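Local structure of cytochrome P450 CYP260B1 (Sorangium cellulosum, 5HIW) at residues 16-19 with 20-23; 108-111 with 112-116; 166-169 with 170-174. The protein belongs to the cytochrome P450 superfamily, whose members carry a heme in a mainly helical fold with a smaller beta-rich part. All coordinates share one frame; numbering follows the deposited sequence. Where two conformers were deposited one is given.

Interaction 1. Residues 16-19 with 20-23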
loop_
_atom_site.group_PDB
_atom_site.type_symbol
_atom_site.label_atom_id
_atom_site.label_comp_id
_atom_site.label_asym_id
_atom_site.label_seq_id
_atom_site.Cartn_x
_atom_site.Cartn_y
_atom_site.Cartn_z
ATOM N N SER A 16 6.050 12.419 12.339
ATOM C CA SER A 16 6.093 13.390 11.287
ATOM C C SER A 16 7.536 13.890 10.999
ATOM O O SER A 16 7.743 14.635 10.035
ATOM C CB SER A 16 5.134 14.554 11.614
ATOM O OG SER A 16 5.781 15.331 12.627
ATOM N N ALA A 17 8.543 13.375 11.710
ATOM C CA ALA A 17 9.908 13.935 11.577
ATOM C C ALA A 17 10.492 13.613 10.220
ATOM O O ALA A 17 11.233 14.425 9.636
ATOM C CB ALA A 17 10.852 13.444 12.663
ATOM N N PHE A 18 10.154 12.438 9.702
ATOM C CA PHE A 18 10.713 12.047 8.414
ATOM C C PHE A 18 10.171 12.902 7.302
ATOM O O PHE A 18 10.918 13.332 6.453
ATOM C CB PHE A 18 10.431 10.598 8.134
ATOM C CG PHE A 18 11.025 10.088 6.839
ATOM C CD1 PHE A 18 12.382 10.177 6.606
ATOM C CD2 PHE A 18 10.254 9.417 5.918
ATOM C CE1 PHE A 18 12.933 9.700 5.467
ATOM C CE2 PHE A 18 10.820 8.914 4.778
ATOM C CZ PHE A 18 12.167 9.058 4.540
ATOM N N GLY A 19 8.887 13.212 7.296
ATOM C CA GLY A 19 8.357 14.015 6.187
ATOM C C GLY A 19 8.907 15.431 6.272
ATOM O O GLY A 19 9.214 16.062 5.261
ATOM N N ILE A 20 9.049 15.898 7.492
ATOM C CA ILE A 20 9.684 17.235 7.721
ATOM C C ILE A 20 11.116 17.271 7.140
ATOM O O ILE A 20 11.513 18.235 6.427
ATOM C CB ILE A 20 9.701 17.573 9.205
ATOM C CG1 ILE A 20 8.266 17.893 9.689
ATOM C CG2 ILE A 20 10.635 18.817 9.441
ATOM C CD1 ILE A 20 8.052 18.085 11.192
ATOM N N HIS A 21 11.855 16.237 7.470
ATOM C CA HIS A 21 13.251 16.007 7.021
ATOM C C HIS A 21 13.364 15.965 5.517
ATOM O O HIS A 21 14.212 16.658 4.935
ATOM C CB HIS A 21 13.701 14.691 7.661
ATOM C CG HIS A 21 15.091 14.256 7.368
ATOM N ND1 HIS A 21 15.372 13.038 6.753
ATOM C CD2 HIS A 21 16.284 14.787 7.726
ATOM C CE1 HIS A 21 16.680 12.891 6.691
ATOM N NE2 HIS A 21 17.252 13.940 7.258
ATOM N N LEU A 22 12.488 15.212 4.857
ATOM C CA LEU A 22 12.489 15.220 3.418
ATOM C C LEU A 22 12.116 16.527 2.782
ATOM O O LEU A 22 12.710 16.907 1.762
ATOM C CB LEU A 22 11.565 14.137 2.831
ATOM C CG LEU A 22 12.002 12.709 3.158
ATOM C CD1 LEU A 22 11.010 11.781 2.487
ATOM C CD2 LEU A 22 13.418 12.358 2.698
ATOM N N ALA A 23 11.094 17.195 3.300
ATOM C CA ALA A 23 10.714 18.456 2.690
ATOM C C ALA A 23 11.859 19.522 2.877
ATOM O O ALA A 23 12.099 20.292 1.949
ATOM C CB ALA A 23 9.429 18.968 3.299
#
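With chi1 at -178°, CG of F18 stands anti to the backbone N and the ring is carried forward along the helix, while L22, whose CG lies anti to its carbonyl carbon (chi1 -64°), reaches back to meet it. The two form an i to i+4 pair in the first turns of helix 17-28, the helix of a beta-alpha-beta unit between strands 4-5 and 31-34 of the P450 fold. CD1 of L22 sits over one face of the F18 ring, 3.9 Å from its centroid and displaced toward the rim, a CH-pi contact. CG and CD2 of L22 lie on the same side of the ring as CD1, above its CE1-CZ bond, and the isobutyl group covers this one face of the phenyl. F18 also meets the ring of F382, and H21 stacks on F10.

The backbone beneath is regular. I20 N bonds to S16 O at 3.1 Å, H21 N to A17 O at 2.9 Å, and L22 N to F18 O and A23 N to G19 O follow suit. I20 runs back over the start of the helix, its CG1 3.3 Å from S16 O, and touches E317 on a loop. H21 ND1 is buried without a polar partner in the model; CD1 of F18 approaches it near the plane of the imidazole, at 4.1 Å.

Interaction 2. Residues 108-111 with 112-116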
loop_
_atom_site.group_PDB
_atom_site.type_symbol
_atom_site.label_atom_id
_atom_site.label_comp_id
_atom_site.label_asym_id
_atom_site.label_seq_id
_atom_site.Cartn_x
_atom_site.Cartn_y
_atom_site.Cartn_z
ATOM N N ALA A 108 -13.690 -8.049 9.472
ATOM C CA ALA A 108 -13.437 -6.998 10.469
ATOM C C ALA A 108 -14.119 -7.335 11.792
ATOM O O ALA A 108 -13.551 -7.124 12.884
ATOM C CB ALA A 108 -13.920 -5.621 9.935
ATOM N N ARG A 109 -15.366 -7.814 11.729
ATOM C CA ARG A 109 -16.065 -8.206 12.968
ATOM C C ARG A 109 -15.327 -9.289 13.735
ATOM O O ARG A 109 -15.269 -9.206 14.934
ATOM C CB ARG A 109 -17.502 -8.714 12.727
ATOM C CG ARG A 109 -18.468 -7.535 12.668
ATOM C CD ARG A 109 -19.925 -7.935 12.555
ATOM N NE ARG A 109 -20.649 -6.817 11.958
ATOM C CZ ARG A 109 -20.841 -5.649 12.566
ATOM N NH1 ARG A 109 -20.436 -5.411 13.812
ATOM N NH2 ARG A 109 -21.482 -4.705 11.931
ATOM N N ARG A 110 -14.790 -10.272 13.030
ATOM C CA ARG A 110 -14.083 -11.396 13.645
ATOM C C ARG A 110 -12.781 -10.857 14.293
ATOM O O ARG A 110 -12.403 -11.209 15.420
ATOM C CB ARG A 110 -13.803 -12.442 12.556
ATOM C CG ARG A 110 -13.113 -13.752 12.973
ATOM C CD ARG A 110 -12.909 -14.724 11.786
ATOM N NE ARG A 110 -13.866 -14.532 10.671
ATOM C CZ ARG A 110 -13.515 -14.249 9.408
ATOM N NH1 ARG A 110 -12.232 -14.162 9.065
ATOM N NH2 ARG A 110 -14.450 -14.056 8.480
ATOM N N VAL A 111 -12.088 -10.010 13.556
ATOM C CA VAL A 111 -10.808 -9.457 14.003
ATOM C C VAL A 111 -11.014 -8.646 15.282
ATOM O O VAL A 111 -10.271 -8.790 16.280
ATOM C CB VAL A 111 -10.133 -8.640 12.855
ATOM C CG1 VAL A 111 -8.975 -7.821 13.400
ATOM C CG2 VAL A 111 -9.629 -9.525 11.766
ATOM N N VAL A 112 -12.049 -7.809 15.309
ATOM C CA VAL A 112 -12.312 -6.934 16.410
ATOM C C VAL A 112 -12.805 -7.749 17.634
ATOM O O VAL A 112 -12.382 -7.493 18.773
ATOM C CB VAL A 112 -13.365 -5.896 16.022
ATOM C CG1 VAL A 112 -13.936 -5.209 17.244
ATOM C CG2 VAL A 112 -12.762 -4.866 15.071
ATOM N N GLU A 113 -13.668 -8.747 17.372
ATOM C CA GLU A 113 -14.197 -9.662 18.392
ATOM C C GLU A 113 -13.075 -10.282 19.221
ATOM O O GLU A 113 -13.198 -10.444 20.450
ATOM C CB GLU A 113 -15.026 -10.789 17.739
ATOM C CG GLU A 113 -15.501 -11.890 18.690
ATOM C CD GLU A 113 -16.449 -11.336 19.719
ATOM O OE1 GLU A 113 -17.204 -10.447 19.303
ATOM O OE2 GLU A 113 -16.437 -11.749 20.910
ATOM N N ARG A 114 -11.978 -10.641 18.554
ATOM C CA ARG A 114 -10.846 -11.262 19.236
ATOM C C ARG A 114 -10.267 -10.351 20.276
ATOM O O ARG A 114 -9.603 -10.849 21.165
ATOM C CB ARG A 114 -9.711 -11.688 18.301
ATOM C CG ARG A 114 -10.037 -12.834 17.327
ATOM C CD ARG A 114 -8.984 -13.013 16.218
ATOM N NE ARG A 114 -9.525 -13.889 15.174
ATOM C CZ ARG A 114 -9.350 -13.758 13.848
ATOM N NH1 ARG A 114 -8.560 -12.816 13.306
ATOM N NH2 ARG A 114 -9.949 -14.645 13.052
ATOM N N LEU A 115 -10.442 -9.025 20.163
ATOM C CA LEU A 115 -9.796 -8.128 21.105
ATOM C C LEU A 115 -10.648 -7.826 22.315
ATOM O O LEU A 115 -10.194 -7.150 23.258
ATOM C CB LEU A 115 -9.385 -6.813 20.430
ATOM C CG LEU A 115 -8.362 -6.906 19.272
ATOM C CD1 LEU A 115 -8.011 -5.488 18.749
ATOM C CD2 LEU A 115 -7.112 -7.620 19.750
ATOM N N VAL A 116 -11.891 -8.292 22.263
ATOM C CA VAL A 116 -12.933 -7.793 23.142
ATOM C C VAL A 116 -12.645 -8.059 24.631
ATOM O O VAL A 116 -13.059 -7.270 25.494
ATOM C CB VAL A 116 -14.307 -8.383 22.737
ATOM C CG1 VAL A 116 -15.257 -8.518 23.934
ATOM C CG2 VAL A 116 -14.923 -7.519 21.648
#
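V111, R114 and V112 bury the most surface in this last stretch of helix 93-113, and the side chain of R114 folds back along the helix over the turn before it. Its CG lies anti to its own carbonyl carbon (chi1 -67°), and the chain then runs extended from CG to NE, which brings the guanidinium back beside V111, alongside the R110 side chain. NH1 comes to 3.8 Å from CG2 of V111. R110 has two conformers; in one of them NH2 of R114 lies against its methylenes, 3.3 Å from CG of R110. In that conformer the R110 and R114 side chains run side by side and point the same way, R110 bends at chi3, and the two guanidinium planes are turned 54° from each other. The carbonyl oxygen of R110 lies over one face of the R114 guanidinium, where it may ease the positive charge.

V112 is held differently. Its N bonds to A108 O at 2.9 Å, and its CG2 packs against the same oxygen. Beyond the contact V112 touches R358 and F359, and V111 touches F127 and S130.

From R114 on the bonding changes. R114 N bonds to R110 O at 3.2 Å and more weakly to V111 O at 3.4 Å; L115 N then turns to V112 O, and V116 N to E113 O, both i to i+3. A type I beta turn from E113 to V116 completes this C-terminal end of a P450 helix packed against helices 123-128, 130-140 and 341-358.

Interaction 3. Residues 166-169 with 170-174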
loop_
_atom_site.group_PDB
_atom_site.type_symbol
_atom_site.label_atom_id
_atom_site.label_comp_id
_atom_site.label_asym_id
_atom_site.label_seq_id
_atom_site.Cartn_x
_atom_site.Cartn_y
_atom_site.Cartn_z
ATOM N N ASP A 166 19.033 -11.688 -5.871
ATOM C CA ASP A 166 19.396 -12.955 -5.236
ATOM C C ASP A 166 18.713 -14.180 -5.878
ATOM O O ASP A 166 17.489 -14.357 -5.769
ATOM C CB ASP A 166 19.017 -12.823 -3.773
ATOM C CG ASP A 166 19.473 -13.973 -2.950
ATOM O OD1 ASP A 166 19.587 -15.109 -3.482
ATOM O OD2 ASP A 166 19.625 -13.729 -1.741
ATOM N N PRO A 167 19.486 -15.021 -6.586
ATOM C CA PRO A 167 18.780 -16.079 -7.336
ATOM C C PRO A 167 18.149 -17.179 -6.464
ATOM O O PRO A 167 17.257 -17.854 -6.959
ATOM C CB PRO A 167 19.868 -16.663 -8.263
ATOM C CG PRO A 167 20.984 -15.659 -8.245
ATOM C CD PRO A 167 20.925 -14.992 -6.899
ATOM N N VAL A 168 18.593 -17.363 -5.208
ATOM C CA VAL A 168 17.938 -18.335 -4.299
ATOM C C VAL A 168 16.574 -17.799 -3.845
ATOM O O VAL A 168 15.581 -18.518 -3.834
ATOM C CB VAL A 168 18.758 -18.711 -3.017
ATOM C CG1 VAL A 168 19.008 -17.510 -2.098
ATOM C CG2 VAL A 168 18.030 -19.801 -2.228
ATOM N N VAL A 169 16.554 -16.528 -3.484
ATOM C CA VAL A 169 15.378 -15.901 -2.966
ATOM C C VAL A 169 14.333 -15.792 -4.069
ATOM O O VAL A 169 13.167 -16.064 -3.833
ATOM C CB VAL A 169 15.698 -14.497 -2.442
ATOM C CG1 VAL A 169 14.408 -13.791 -2.106
ATOM C CG2 VAL A 169 16.610 -14.579 -1.229
ATOM N N VAL A 170 14.776 -15.389 -5.264
ATOM C CA VAL A 170 13.906 -15.372 -6.467
ATOM C C VAL A 170 13.351 -16.755 -6.725
ATOM O O VAL A 170 12.133 -16.918 -6.937
ATOM C CB VAL A 170 14.663 -14.841 -7.724
ATOM C CG1 VAL A 170 13.778 -14.936 -9.001
ATOM C CG2 VAL A 170 15.083 -13.411 -7.485
ATOM N N ALA A 171 14.255 -17.755 -6.679
ATOM C CA ALA A 171 13.865 -19.154 -6.822
ATOM C C ALA A 171 12.827 -19.565 -5.765
ATOM O O ALA A 171 11.875 -20.281 -6.092
ATOM C CB ALA A 171 15.089 -20.073 -6.754
ATOM N N GLU A 172 13.003 -19.117 -4.520
ATOM C CA GLU A 172 11.979 -19.413 -3.493
ATOM C C GLU A 172 10.638 -18.673 -3.759
ATOM O O GLU A 172 9.567 -19.287 -3.664
ATOM C CB GLU A 172 12.477 -19.158 -2.075
ATOM C CG GLU A 172 13.117 -20.436 -1.513
ATOM C CD GLU A 172 14.210 -20.156 -0.517
ATOM O OE1 GLU A 172 14.098 -19.131 0.202
ATOM O OE2 GLU A 172 15.185 -20.947 -0.454
ATOM N N GLY A 173 10.728 -17.392 -4.141
ATOM C CA GLY A 173 9.558 -16.681 -4.716
ATOM C C GLY A 173 8.843 -17.453 -5.812
ATOM O O GLY A 173 7.607 -17.605 -5.772
ATOM N N ARG A 174 9.631 -18.009 -6.755
ATOM C CA ARG A 174 9.090 -18.730 -7.908
ATOM C C ARG A 174 8.349 -19.979 -7.461
ATOM O O ARG A 174 7.252 -20.277 -7.966
ATOM C CB ARG A 174 10.229 -19.064 -8.904
ATOM C CG ARG A 174 9.946 -18.802 -10.389
ATOM C CD ARG A 174 11.236 -18.814 -11.219
ATOM N NE ARG A 174 12.227 -19.734 -10.658
ATOM C CZ ARG A 174 13.512 -19.456 -10.458
ATOM N NH1 ARG A 174 14.018 -18.283 -10.796
ATOM N NH2 ARG A 174 14.304 -20.373 -9.938
#
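V170 packs tightly against the backbone at the start of helix 167-191, with its CG2 only 3.1 Å from D166 O. That oxygen also accepts the N-H of V170, with V170 N at 2.9 Å, so the main chain and a methyl of one residue close on a single carbonyl. The torsion of V170 explains the approach: CG1 stands anti to the backbone N (chi1 175°), leaving CG2 beside that N and next to the oxygen its N-H is bonded to. V169 and G173 continue the close part, both buried, with G173 N bonded to V169 O at 2.8 Å. A171 brings its CB to 3.1 Å from P167 O; its N bonds to the same oxygen from well above the carbonyl plane, a less regular link than that of V170 in this first turn.

The looser side carries V168 and E172, both exposed and running side by side in the same direction. CG2 of V168 meets OE2 of E172 at 3.5 Å, a carboxylate oxygen beside a methyl with no polar bond between them. Beneath this exposed pair the backbone bond is short, with E172 N at 2.7 Å from V168 O.

D166 is the N-cap. Its side chain turns toward V168 N and V169 N, but both bonds are weak and the position of OD1 is uncertain. P167 follows as the first helical residue. After helix 147-162 the chain crosses a short connection and enters helix 167-191 here; about one turn after A171, S175 OG bonds to A171 O and E172 O, and helix 199-209 comes next along the chain.

How the interactions relate
All three contacts lie within single helices of the P450 chain, well apart: their centres are 34 to 36 Å from one another, and no two touch. Interaction 1 is the mostly buried one, where an aromatic ring and a leucine meet in the helix of a beta-alpha-beta unit. Interactions 2 and 3 are only partly buried. The former closes a helix, with a buried valine side facing other helices and arginines toward the outside; the latter opens one, with an acidic cap and valines close to the backbone. Thus 16-23 and 166-174 mark helix beginnings, and 108-116 a helix end where the regular bonding gives way to a turn.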